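Local coordinates for protein MgGH51 (Meripilus giganteus, PDB 6ZPZ) that probably hydrolyses terminal alpha-L-arabinofuranosyl residues from arabinose-containing polysaccharides, as a retaining family GH51 alpha-L-arabinofuranosidase, at residues T424-E429 / V474-Y479; Y18-E23 / S223-P228; E284-V289 / F345-N350; A480-H485 / P493-Y498. All coordinates share one frame; numbering follows the deposited sequence.

Interaction 1 of 4, residues T424-E429 / V474-Y479. With LX5 ([(1~{S},2~{S},3~{S},4~{S})-2-(hydroxymethyl)-3,4-bis(oxidanyl)cyclopentyl] hydrogen sulfate), chain G.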
# COMPACT_ATOMS: atom_id res chain seq x y z
N THR A 424 -19.49 -14.11 5.06
CA THR A 424 -19.24 -12.88 4.28
C THR A 424 -17.95 -13.06 3.51
O THR A 424 -17.12 -13.87 3.94
CB THR A 424 -19.26 -11.62 5.15
OG1 THR A 424 -18.27 -11.78 6.18
CG2 THR A 424 -20.62 -11.33 5.74
N TYR A 425 -17.83 -12.33 2.41
CA TYR A 425 -16.74 -12.52 1.45
C TYR A 425 -16.02 -11.19 1.28
O TYR A 425 -16.65 -10.16 1.15
CB TYR A 425 -17.28 -13.15 0.17
CG TYR A 425 -17.83 -14.54 0.40
CD1 TYR A 425 -17.00 -15.64 0.37
CD2 TYR A 425 -19.15 -14.73 0.76
CE1 TYR A 425 -17.49 -16.92 0.59
CE2 TYR A 425 -19.65 -15.99 1.02
CZ TYR A 425 -18.81 -17.09 0.95
OH TYR A 425 -19.31 -18.32 1.19
N PHE A 426 -14.70 -11.30 1.30
CA PHE A 426 -13.72 -10.22 1.06
C PHE A 426 -13.06 -10.51 -0.27
O PHE A 426 -12.31 -11.51 -0.38
CB PHE A 426 -12.72 -10.18 2.21
CG PHE A 426 -11.56 -9.23 2.08
CD1 PHE A 426 -11.64 -8.07 1.32
CD2 PHE A 426 -10.37 -9.50 2.74
CE1 PHE A 426 -10.56 -7.21 1.24
CE2 PHE A 426 -9.30 -8.64 2.69
CZ PHE A 426 -9.39 -7.49 1.93
N GLU A 427 -13.33 -9.67 -1.27
CA GLU A 427 -12.61 -9.81 -2.54
C GLU A 427 -11.28 -9.08 -2.37
O GLU A 427 -11.18 -7.95 -2.82
CB GLU A 427 -13.44 -9.28 -3.70
CG GLU A 427 -12.90 -9.77 -5.03
CD GLU A 427 -13.43 -11.09 -5.52
OE1 GLU A 427 -14.38 -11.60 -4.91
OE2 GLU A 427 -12.85 -11.63 -6.46
N GLY A 428 -10.30 -9.74 -1.76
CA GLY A 428 -9.18 -9.07 -1.10
C GLY A 428 -8.04 -8.81 -2.06
O GLY A 428 -7.12 -8.03 -1.71
N GLU A 429 -8.09 -9.44 -3.23
CA GLU A 429 -7.05 -9.28 -4.25
C GLU A 429 -7.67 -9.55 -5.61
O GLU A 429 -8.01 -10.73 -5.91
CB GLU A 429 -5.93 -10.27 -3.96
CG GLU A 429 -4.76 -10.06 -4.84
CD GLU A 429 -3.84 -11.24 -4.75
OE1 GLU A 429 -2.75 -11.06 -4.15
OE2 GLU A 429 -4.19 -12.32 -5.29
N VAL A 474 -20.94 -9.77 0.35
CA VAL A 474 -19.57 -9.27 0.02
C VAL A 474 -19.35 -8.04 0.87
O VAL A 474 -20.13 -7.08 0.74
CB VAL A 474 -19.39 -8.89 -1.45
CG1 VAL A 474 -18.03 -8.28 -1.68
CG2 VAL A 474 -19.64 -10.06 -2.39
N PHE A 475 -18.45 -8.08 1.83
CA PHE A 475 -18.38 -6.97 2.83
C PHE A 475 -17.25 -6.00 2.46
O PHE A 475 -17.15 -4.95 3.08
CB PHE A 475 -18.27 -7.49 4.25
CG PHE A 475 -16.92 -8.04 4.63
CD1 PHE A 475 -16.58 -9.35 4.33
CD2 PHE A 475 -16.05 -7.27 5.38
CE1 PHE A 475 -15.35 -9.87 4.72
CE2 PHE A 475 -14.83 -7.78 5.77
CZ PHE A 475 -14.50 -9.09 5.46
N ALA A 476 -16.34 -6.44 1.60
CA ALA A 476 -15.04 -5.77 1.40
C ALA A 476 -14.45 -6.19 0.06
O ALA A 476 -14.58 -7.35 -0.33
CB ALA A 476 -14.13 -6.09 2.56
N ALA A 477 -13.85 -5.25 -0.64
CA ALA A 477 -13.23 -5.54 -1.95
C ALA A 477 -12.08 -4.57 -2.18
O ALA A 477 -12.26 -3.36 -2.00
CB ALA A 477 -14.27 -5.45 -3.01
N SER A 478 -10.94 -5.11 -2.57
CA SER A 478 -9.74 -4.31 -2.84
C SER A 478 -9.01 -4.83 -4.09
O SER A 478 -8.67 -6.06 -4.21
CB SER A 478 -8.82 -4.29 -1.64
OG SER A 478 -8.63 -5.61 -1.16
N TYR A 479 -8.73 -3.89 -4.99
CA TYR A 479 -7.80 -4.08 -6.12
C TYR A 479 -6.43 -4.39 -5.55
O TYR A 479 -6.06 -3.83 -4.50
CB TYR A 479 -7.73 -2.82 -6.96
CG TYR A 479 -7.01 -2.96 -8.26
CD1 TYR A 479 -5.62 -2.89 -8.31
CD2 TYR A 479 -7.70 -3.01 -9.47
CE1 TYR A 479 -4.95 -2.93 -9.51
CE2 TYR A 479 -7.03 -3.05 -10.69
CZ TYR A 479 -5.65 -3.03 -10.71
OH TYR A 479 -4.96 -3.08 -11.89
C1 LX5 G . -0.75 -11.84 -5.18
C2 LX5 G . -1.67 -12.30 -4.07
C6 LX5 G . 0.26 -9.43 -5.33
C5 LX5 G . 0.18 -10.77 -4.59
C3 LX5 G . -1.02 -11.97 -2.76
C4 LX5 G . -0.23 -10.72 -3.12
O7 LX5 G . -0.98 -8.71 -5.28
O8 LX5 G . 1.05 -10.68 -2.47
O9 LX5 G . -1.96 -11.85 -1.68
O10 LX5 G . -0.08 -13.08 -5.36
S11 LX5 G . 0.31 -13.54 -6.72
O12 LX5 G . 1.21 -12.41 -6.94
O13 LX5 G . 0.96 -14.85 -6.73
O14 LX5 G . -0.98 -13.61 -7.47
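The Phe426 ring has Ala476 O in its plane at one edge, while Gly428 CA covers one face near the rim. With CG anti to the backbone N (chi1 174°), the ring lies along the neighbouring strand and sets CD1 3.4 Å from Ala476 CB. The Phe475 ring takes Ala476 CB over one face and Tyr425 N at its edge, and its CE1 reaches Phe426 CB at 3.6 Å. Thr424 crosses this ring at about a right angle, its OG1 hydrogen-bonded to Ser396. Losing the Phe426 ring to an alanine would probably open a gap beside Ala476 CB and Ser478 OG and leave the Phe224 ring without this aromatic neighbour.

The strands run parallel, joined by Phe475 N to Tyr425 O, Glu427 N to Ala476 O and Ser478 N to Glu427 O (2.9 Å). A beta bulge shifts the register by one between Tyr425 and Phe426. Ser478 OG donates to Gly428 O at 2.9 Å, from above the carbonyl plane. The extended Glu429 side chain is covalently joined through OE1 to LX5 C2 (1.6 Å), the place of the nucleophile at the C-terminal end of the seventh strand of a clan GH-A (beta/alpha)8 barrel.

Interaction 2 of 4, residues Y18-E23 / S223-P228. With LX5 ([(1~{S},2~{S},3~{S},4~{S})-2-(hydroxymethyl)-3,4-bis(oxidanyl)cyclopentyl] hydrogen sulfate), chain G.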
# COMPACT_ATOMS: atom_id res chain seq x y z
N TYR A 18 -15.64 -0.95 -0.09
CA TYR A 18 -14.48 -0.55 -0.92
C TYR A 18 -13.28 -0.13 -0.08
O TYR A 18 -13.37 0.73 0.78
CB TYR A 18 -14.83 0.57 -1.90
CG TYR A 18 -16.02 0.19 -2.76
CD1 TYR A 18 -15.92 -0.78 -3.74
CD2 TYR A 18 -17.26 0.75 -2.51
CE1 TYR A 18 -17.01 -1.15 -4.51
CE2 TYR A 18 -18.36 0.40 -3.28
CZ TYR A 18 -18.23 -0.54 -4.29
OH TYR A 18 -19.33 -0.86 -5.01
N GLY A 19 -12.13 -0.76 -0.34
CA GLY A 19 -10.93 -0.35 0.39
C GLY A 19 -9.69 -0.83 -0.31
O GLY A 19 -9.77 -1.15 -1.50
N LEU A 20 -8.59 -0.84 0.44
CA LEU A 20 -7.24 -0.95 -0.14
C LEU A 20 -6.60 -2.22 0.37
O LEU A 20 -6.90 -2.63 1.49
CB LEU A 20 -6.38 0.23 0.29
CG LEU A 20 -6.92 1.61 -0.06
CD1 LEU A 20 -5.88 2.65 0.29
CD2 LEU A 20 -7.32 1.66 -1.53
N MET A 21 -5.74 -2.78 -0.45
CA MET A 21 -4.95 -3.96 -0.08
C MET A 21 -3.52 -3.51 -0.26
O MET A 21 -3.17 -3.05 -1.33
CB MET A 21 -5.26 -5.15 -0.99
CG MET A 21 -4.48 -6.38 -0.61
SD MET A 21 -2.84 -6.32 -1.34
CE MET A 21 -2.79 -8.00 -2.00
N PHE A 22 -2.73 -3.62 0.80
CA PHE A 22 -1.37 -3.09 0.80
C PHE A 22 -0.41 -4.17 1.30
O PHE A 22 -0.59 -4.76 2.35
CB PHE A 22 -1.27 -1.86 1.68
CG PHE A 22 0.11 -1.26 1.63
CD1 PHE A 22 1.09 -1.69 2.51
CD2 PHE A 22 0.45 -0.30 0.69
CE1 PHE A 22 2.36 -1.12 2.47
CE2 PHE A 22 1.73 0.24 0.63
CZ PHE A 22 2.67 -0.18 1.52
N GLU A 23 0.67 -4.29 0.58
CA GLU A 23 1.91 -4.84 1.15
C GLU A 23 3.04 -4.05 0.52
O GLU A 23 2.77 -3.34 -0.46
CB GLU A 23 2.01 -6.31 0.77
CG GLU A 23 2.25 -6.49 -0.71
CD GLU A 23 2.16 -7.92 -1.18
OE1 GLU A 23 2.96 -8.76 -0.71
OE2 GLU A 23 1.31 -8.16 -2.00
N SER A 223 -12.54 2.59 2.78
CA SER A 223 -13.12 2.36 4.13
C SER A 223 -12.17 1.46 4.89
O SER A 223 -12.29 1.39 6.11
CB SER A 223 -14.49 1.71 4.07
OG SER A 223 -14.45 0.52 3.28
N PHE A 224 -11.31 0.71 4.22
CA PHE A 224 -10.45 -0.22 4.98
C PHE A 224 -9.11 -0.34 4.32
O PHE A 224 -8.98 0.06 3.16
CB PHE A 224 -11.08 -1.60 5.09
CG PHE A 224 -11.10 -2.34 3.78
CD1 PHE A 224 -9.97 -3.01 3.34
CD2 PHE A 224 -12.25 -2.37 3.01
CE1 PHE A 224 -10.02 -3.70 2.14
CE2 PHE A 224 -12.29 -3.05 1.79
CZ PHE A 224 -11.16 -3.72 1.36
N PHE A 225 -8.17 -0.94 5.03
CA PHE A 225 -6.79 -1.11 4.54
C PHE A 225 -6.33 -2.48 5.00
O PHE A 225 -6.25 -2.69 6.22
CB PHE A 225 -5.96 0.03 5.10
CG PHE A 225 -4.59 0.18 4.54
CD1 PHE A 225 -3.54 -0.60 5.02
CD2 PHE A 225 -4.31 1.20 3.64
CE1 PHE A 225 -2.25 -0.38 4.58
CE2 PHE A 225 -3.01 1.40 3.19
CZ PHE A 225 -1.99 0.61 3.66
N ARG A 226 -6.16 -3.41 4.07
CA ARG A 226 -5.74 -4.79 4.42
C ARG A 226 -4.21 -4.78 4.36
O ARG A 226 -3.65 -4.31 3.39
CB ARG A 226 -6.34 -5.85 3.50
CG ARG A 226 -5.93 -7.29 3.80
CD ARG A 226 -5.79 -8.01 2.47
NE ARG A 226 -5.19 -9.34 2.49
CZ ARG A 226 -5.09 -10.14 1.42
NH1 ARG A 226 -5.55 -9.71 0.25
NH2 ARG A 226 -4.52 -11.35 1.52
N PHE A 227 -3.58 -5.24 5.42
CA PHE A 227 -2.12 -5.12 5.60
C PHE A 227 -1.71 -6.18 6.60
O PHE A 227 -2.55 -6.75 7.30
CB PHE A 227 -1.74 -3.71 6.09
CG PHE A 227 -1.85 -3.52 7.58
CD1 PHE A 227 -3.08 -3.49 8.20
CD2 PHE A 227 -0.73 -3.50 8.37
CE1 PHE A 227 -3.20 -3.37 9.57
CE2 PHE A 227 -0.84 -3.35 9.75
CZ PHE A 227 -2.07 -3.35 10.35
N PRO A 228 -0.41 -6.50 6.73
CA PRO A 228 0.67 -5.98 5.90
C PRO A 228 0.96 -6.87 4.68
O PRO A 228 1.94 -6.65 4.00
CB PRO A 228 1.80 -6.01 6.93
CG PRO A 228 1.58 -7.26 7.73
CD PRO A 228 0.08 -7.33 7.83
C1 LX5 G . -0.75 -11.84 -5.18
C2 LX5 G . -1.67 -12.30 -4.07
C6 LX5 G . 0.26 -9.43 -5.33
C5 LX5 G . 0.18 -10.77 -4.59
C3 LX5 G . -1.02 -11.97 -2.76
C4 LX5 G . -0.23 -10.72 -3.12
O7 LX5 G . -0.98 -8.71 -5.28
O8 LX5 G . 1.05 -10.68 -2.47
O9 LX5 G . -1.96 -11.85 -1.68
O10 LX5 G . -0.08 -13.08 -5.36
S11 LX5 G . 0.31 -13.54 -6.72
O12 LX5 G . 1.21 -12.41 -6.94
O13 LX5 G . 0.96 -14.85 -6.73
O14 LX5 G . -0.98 -13.61 -7.47
O HOH W 1 -16.95 1.32 1.41
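Leu20 and Phe225 pair across two parallel strands tied mainly by backbone hydrogen bonds. Leu20 N donates to Phe224 O, Arg226 N to Leu20 O (2.8 Å) and Phe22 N to Arg226 O. At the start of the pair Tyr18 O accepts twice: Ser223 N approaches in the carbonyl plane, whereas Ser223 OG, 2.7 Å away, comes from above it. A water bridges Tyr18 N and Ser223 OG.

Aromatic and apolar contacts fall on both faces. Gly19 CA sits over the Phe224 ring, 3.5 Å from its centroid, in a CH-pi contact that leaves no room for a CB at Gly19. Phe224 CG lies between its own backbone N and carbonyl carbon (chi1 70°), which swings the ring across to Gly19. Phe22 and Phe225 run side by side, their rings 26° from parallel but slid so far that they barely overlap; the close touch is Phe22 CB to Phe225 CZ, 3.2 Å. Strands 20-21 and 224-227 are the first and second of the (beta/alpha)8 barrel, and Phe225 also meets Phe278 of helix 271-281.

Toward the catalytic end the contacts turn polar. Met21, still apolar, lies alongside Arg226, with Met21 CG 3.6 Å from Arg226 NH1. The guanidinium forms salt bridges to Glu347 through NE and to Asp398 through NH2, which probably fix its rotation near the ligand. Glu23 CB rests on Pro228 O, beyond a cis peptide bond. Glu23 OE2 accepts from LX5 O8 at 2.6 Å, while OE1 is held by Trp261 NE1 and Asn232 N.

Interaction 3 of 4, residues E284-V289 / F345-N350. With LX5 ([(1~{S},2~{S},3~{S},4~{S})-2-(hydroxymethyl)-3,4-bis(oxidanyl)cyclopentyl] hydrogen sulfate), chain G.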
# COMPACT_ATOMS: atom_id res chain seq x y z
N GLU A 284 -10.51 1.60 8.35
CA GLU A 284 -10.30 0.58 9.39
C GLU A 284 -9.45 -0.54 8.83
O GLU A 284 -9.41 -0.81 7.63
CB GLU A 284 -11.61 0.08 9.96
CG GLU A 284 -12.36 -0.78 9.02
CD GLU A 284 -13.62 -1.23 9.72
OE1 GLU A 284 -14.68 -0.67 9.42
OE2 GLU A 284 -13.50 -2.09 10.61
N PRO A 285 -8.64 -1.15 9.71
CA PRO A 285 -7.70 -2.18 9.26
C PRO A 285 -8.40 -3.51 9.03
O PRO A 285 -9.29 -3.83 9.80
CB PRO A 285 -6.74 -2.32 10.44
CG PRO A 285 -7.56 -1.91 11.63
CD PRO A 285 -8.42 -0.77 11.11
N ILE A 286 -7.96 -4.22 8.00
CA ILE A 286 -8.11 -5.69 7.94
C ILE A 286 -6.68 -6.17 8.10
O ILE A 286 -5.86 -5.96 7.19
CB ILE A 286 -8.77 -6.19 6.66
CG1 ILE A 286 -10.13 -5.52 6.42
CG2 ILE A 286 -8.86 -7.69 6.75
CD1 ILE A 286 -10.91 -6.05 5.25
N MET A 287 -6.39 -6.70 9.25
CA MET A 287 -4.99 -6.97 9.62
C MET A 287 -4.72 -8.45 9.42
O MET A 287 -5.49 -9.28 9.87
CB MET A 287 -4.73 -6.59 11.08
CG MET A 287 -3.27 -6.70 11.40
SD MET A 287 -2.75 -6.05 12.94
CE MET A 287 -3.59 -7.19 14.04
N ALA A 288 -3.70 -8.78 8.66
CA ALA A 288 -3.30 -10.19 8.46
C ALA A 288 -2.39 -10.59 9.60
O ALA A 288 -1.60 -9.75 10.05
CB ALA A 288 -2.63 -10.37 7.13
N VAL A 289 -2.50 -11.83 10.05
CA VAL A 289 -1.50 -12.43 10.95
C VAL A 289 -0.87 -13.61 10.23
O VAL A 289 -1.54 -14.32 9.42
CB VAL A 289 -2.13 -12.84 12.29
CG1 VAL A 289 -2.59 -11.60 13.03
CG2 VAL A 289 -3.26 -13.86 12.08
N PHE A 345 -11.54 -7.07 11.90
CA PHE A 345 -11.31 -8.12 10.90
C PHE A 345 -9.84 -8.51 10.92
O PHE A 345 -9.00 -7.62 10.83
CB PHE A 345 -11.60 -7.64 9.49
CG PHE A 345 -13.01 -7.16 9.35
CD1 PHE A 345 -14.06 -8.06 9.37
CD2 PHE A 345 -13.27 -5.81 9.25
CE1 PHE A 345 -15.36 -7.60 9.28
CE2 PHE A 345 -14.58 -5.36 9.14
CZ PHE A 345 -15.62 -6.25 9.14
N VAL A 346 -9.59 -9.80 11.05
CA VAL A 346 -8.20 -10.31 11.02
C VAL A 346 -8.20 -11.42 9.99
O VAL A 346 -9.10 -12.28 10.01
CB VAL A 346 -7.71 -10.76 12.41
CG1 VAL A 346 -6.49 -11.64 12.32
CG2 VAL A 346 -7.46 -9.57 13.30
N GLU A 347 -7.19 -11.38 9.12
CA GLU A 347 -6.99 -12.39 8.07
C GLU A 347 -5.93 -13.38 8.57
O GLU A 347 -4.83 -12.98 8.99
CB GLU A 347 -6.63 -11.72 6.75
CG GLU A 347 -6.56 -12.67 5.60
CD GLU A 347 -6.78 -12.03 4.24
OE1 GLU A 347 -7.05 -10.82 4.21
OE2 GLU A 347 -6.72 -12.76 3.24
N VAL A 348 -6.27 -14.66 8.51
CA VAL A 348 -5.36 -15.74 8.96
C VAL A 348 -4.51 -16.19 7.78
O VAL A 348 -4.94 -17.05 6.96
CB VAL A 348 -6.17 -16.86 9.62
CG1 VAL A 348 -5.22 -17.95 10.11
CG2 VAL A 348 -7.05 -16.29 10.73
N GLY A 349 -3.34 -15.59 7.69
CA GLY A 349 -2.39 -15.96 6.66
C GLY A 349 -2.66 -15.21 5.37
O GLY A 349 -3.29 -14.14 5.39
N ASN A 350 -2.18 -15.78 4.29
CA ASN A 350 -2.24 -15.21 2.93
C ASN A 350 -2.32 -16.40 1.99
O ASN A 350 -1.41 -17.26 2.07
CB ASN A 350 -0.99 -14.37 2.65
CG ASN A 350 -0.91 -13.86 1.23
OD1 ASN A 350 -1.80 -13.09 0.83
ND2 ASN A 350 0.09 -14.31 0.49
C1 LX5 G . -0.75 -11.84 -5.18
C2 LX5 G . -1.67 -12.30 -4.07
C6 LX5 G . 0.26 -9.43 -5.33
C5 LX5 G . 0.18 -10.77 -4.59
C3 LX5 G . -1.02 -11.97 -2.76
C4 LX5 G . -0.23 -10.72 -3.12
O7 LX5 G . -0.98 -8.71 -5.28
O8 LX5 G . 1.05 -10.68 -2.47
O9 LX5 G . -1.96 -11.85 -1.68
O10 LX5 G . -0.08 -13.08 -5.36
S11 LX5 G . 0.31 -13.54 -6.72
O12 LX5 G . 1.21 -12.41 -6.94
O13 LX5 G . 0.96 -14.85 -6.73
O14 LX5 G . -0.98 -13.61 -7.47
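Val289 and Val346 meet at about a right angle on one face of two adjacent parallel strands, the third and fourth of the (beta/alpha)8 barrel, joined in sequence by a helical connection that makes a beta-alpha-beta crossover. The backbone bonds are shortest toward the C-terminal end of the pair. There Glu347 N donates to Met287 O and Val289 N to Glu347 O, both at 2.8 Å, the second nearly straight onto its carbonyl. Val289 CG2 lies 3.9 Å from Val346 CG1; chi1 of -66° puts this branch between the backbone N and carbonyl carbon, where it also touches Glu347 O. Gly349 N continues the series to Val289 O, though with a more bent N-H. Positive phi at Gly349 suits glycine as the chain turns toward the active site.

The opposite end is slacker. Met287 N to Phe345 O stretches to 3.2 Å, and side chains do more of the joining: Ile286 CG2 rests on Phe345 CB at 3.9 Å. Glu284, partly exposed, brings OE2 to Phe345 CE2 at 3.7 Å, its carboxylate plane 43° from the ring, while OE1 forms a salt bridge with Arg344. The Phe345 ring also meets the Phe475 ring.

At the catalytic end, Asn350 bonds through ND2 to Asn231 and Glu234, while OD1 accepts from LX5 O9 at 2.8 Å.

Interaction 4 of 4, residues A480-H485 / P493-Y498. With LX5 ([(1~{S},2~{S},3~{S},4~{S})-2-(hydroxymethyl)-3,4-bis(oxidanyl)cyclopentyl] hydrogen sulfate), chain G.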
# COMPACT_ATOMS: atom_id res chain seq x y z
N ALA A 480 -5.64 -5.16 -6.28
CA ALA A 480 -4.26 -5.41 -5.88
C ALA A 480 -3.40 -5.68 -7.10
O ALA A 480 -3.82 -6.30 -8.06
CB ALA A 480 -4.21 -6.55 -4.89
N PRO A 481 -2.12 -5.28 -7.09
CA PRO A 481 -1.57 -4.47 -6.02
C PRO A 481 -2.01 -3.00 -6.09
O PRO A 481 -2.35 -2.54 -7.14
CB PRO A 481 -0.06 -4.56 -6.25
CG PRO A 481 0.12 -5.79 -7.10
CD PRO A 481 -1.10 -5.81 -8.00
N LEU A 482 -1.83 -2.28 -4.99
CA LEU A 482 -2.28 -0.88 -4.85
C LEU A 482 -1.25 0.04 -5.51
O LEU A 482 -1.66 0.96 -6.19
CB LEU A 482 -2.38 -0.58 -3.36
CG LEU A 482 -2.84 0.82 -2.98
CD1 LEU A 482 -4.18 1.17 -3.58
CD2 LEU A 482 -2.89 0.91 -1.48
N LEU A 483 0.03 -0.16 -5.23
CA LEU A 483 1.09 0.84 -5.50
C LEU A 483 2.23 0.27 -6.32
O LEU A 483 2.60 -0.89 -6.13
CB LEU A 483 1.62 1.38 -4.16
CG LEU A 483 0.71 2.41 -3.48
CD1 LEU A 483 1.27 2.79 -2.13
CD2 LEU A 483 0.49 3.65 -4.33
N GLN A 484 2.86 1.11 -7.11
CA GLN A 484 3.95 0.71 -8.02
C GLN A 484 4.94 1.86 -8.16
O GLN A 484 4.59 2.94 -8.72
CB GLN A 484 3.42 0.37 -9.40
CG GLN A 484 4.50 0.00 -10.41
CD GLN A 484 3.99 0.01 -11.82
OE1 GLN A 484 2.89 0.50 -12.11
NE2 GLN A 484 4.79 -0.53 -12.72
N HIS A 485 6.17 1.58 -7.75
CA HIS A 485 7.33 2.41 -8.12
C HIS A 485 7.71 1.98 -9.54
O HIS A 485 8.12 0.82 -9.72
CB HIS A 485 8.48 2.28 -7.09
CG HIS A 485 9.45 3.40 -7.23
ND1 HIS A 485 9.92 3.77 -8.48
CD2 HIS A 485 9.96 4.29 -6.35
CE1 HIS A 485 10.70 4.84 -8.35
NE2 HIS A 485 10.78 5.17 -7.04
N PRO A 493 -0.67 -5.15 -13.63
CA PRO A 493 -0.83 -3.72 -13.39
C PRO A 493 -1.08 -3.40 -11.92
O PRO A 493 -1.46 -4.25 -11.12
CB PRO A 493 -2.10 -3.40 -14.18
CG PRO A 493 -2.89 -4.64 -14.03
CD PRO A 493 -1.91 -5.79 -14.05
N ASP A 494 -0.94 -2.12 -11.60
CA ASP A 494 -1.05 -1.61 -10.22
C ASP A 494 -1.99 -0.42 -10.22
O ASP A 494 -2.06 0.29 -11.24
CB ASP A 494 0.34 -1.27 -9.70
CG ASP A 494 1.23 -2.46 -9.83
OD1 ASP A 494 1.03 -3.41 -9.07
OD2 ASP A 494 2.11 -2.42 -10.69
N LEU A 495 -2.65 -0.17 -9.10
CA LEU A 495 -3.73 0.87 -9.06
C LEU A 495 -3.14 2.28 -9.21
O LEU A 495 -3.77 3.14 -9.85
CB LEU A 495 -4.50 0.78 -7.76
CG LEU A 495 -5.89 1.38 -7.81
CD1 LEU A 495 -6.73 0.60 -8.82
CD2 LEU A 495 -6.55 1.36 -6.44
N VAL A 496 -2.01 2.51 -8.58
CA VAL A 496 -1.41 3.85 -8.47
C VAL A 496 0.08 3.67 -8.67
O VAL A 496 0.66 2.80 -7.97
CB VAL A 496 -1.74 4.52 -7.14
CG1 VAL A 496 -0.95 5.81 -7.00
CG2 VAL A 496 -3.22 4.81 -7.03
N SER A 497 0.63 4.41 -9.62
CA SER A 497 2.07 4.32 -9.91
C SER A 497 2.75 5.64 -9.56
O SER A 497 2.09 6.70 -9.52
CB SER A 497 2.30 3.89 -11.33
OG SER A 497 1.49 2.77 -11.64
N TYR A 498 4.07 5.60 -9.43
CA TYR A 498 4.82 6.82 -9.11
C TYR A 498 6.28 6.58 -9.44
O TYR A 498 6.76 5.44 -9.50
CB TYR A 498 4.60 7.25 -7.66
CG TYR A 498 4.81 6.11 -6.70
CD1 TYR A 498 6.07 5.75 -6.28
CD2 TYR A 498 3.74 5.31 -6.35
CE1 TYR A 498 6.28 4.63 -5.48
CE2 TYR A 498 3.92 4.19 -5.56
CZ TYR A 498 5.19 3.84 -5.14
OH TYR A 498 5.31 2.73 -4.36
C1 LX5 G . -0.75 -11.84 -5.18
C2 LX5 G . -1.67 -12.30 -4.07
C6 LX5 G . 0.26 -9.43 -5.33
C5 LX5 G . 0.18 -10.77 -4.59
C3 LX5 G . -1.02 -11.97 -2.76
C4 LX5 G . -0.23 -10.72 -3.12
O7 LX5 G . -0.98 -8.71 -5.28
O8 LX5 G . 1.05 -10.68 -2.47
O9 LX5 G . -1.96 -11.85 -1.68
O10 LX5 G . -0.08 -13.08 -5.36
S11 LX5 G . 0.31 -13.54 -6.72
O12 LX5 G . 1.21 -12.41 -6.94
O13 LX5 G . 0.96 -14.85 -6.73
O14 LX5 G . -0.98 -13.61 -7.47
O HOH W 2 -2.67 -6.51 -10.82
O HOH W 3 0.83 -0.71 -13.37
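Pro481 lays its ring against Asp494, with CG 3.2 Å from Asp494 OD1. That same CG is 3.6 Å from LX5 O7, so the proline lies between the ligand and Asp494. Pro481 follows a cis peptide bond, and Pro481 O accepts from Leu495 N in the carbonyl plane. Water 2 bridges Ala480 O and Pro493 O.

Next outward, the extended Gln484 crosses Asp494 at about a right angle. Its OE1 accepts from Ser497 OG at 2.7 Å, while NE2 is bonded to Thr489. The Tyr498 ring covers the Gln484 carbonyl, whose O stands 3.4 Å above the ring centre. With CG between its own backbone N and carbonyl carbon (chi1 50°), the ring folds back so that its edge faces the His485 ring, offset edge-to-face, centroids 5.4 Å apart. Leu483 CD2 touches the ring edge at 3.7 Å, and the hydroxyl bonds to His27 O. A serine in place of Tyr498 would probably uncover the Gln484 carbonyl, leave His27 O without this partner and take an aromatic edge from the His485 ring face.

Strands 483-485 and 496-498 make a short parallel pair in a three-stranded mixed sheet after the eighth barrel strand, bordering the active site.

How the interactions relate
Along the chain the contacts open and close in the order 2, 3, 1, 4. Interactions 2, 3 and 1 share the eight-stranded parallel sheet that forms the barrel: strands 224-227 and 284-289 are neighbours, with the centres of interactions 2 and 3 about 9 Å apart. Interactions 1 and 2, centres about 10 Å apart, meet where a probable hydrogen bond from Gly19 N to Ala477 O (3.1 Å) joins the first and last strands and closes the barrel. Interaction 4 continues directly from strand 474-479 into a separate small sheet; its centre is about 21 Å from that of interaction 3. All four nevertheless converge on LX5, so distant sequence regions build one active site.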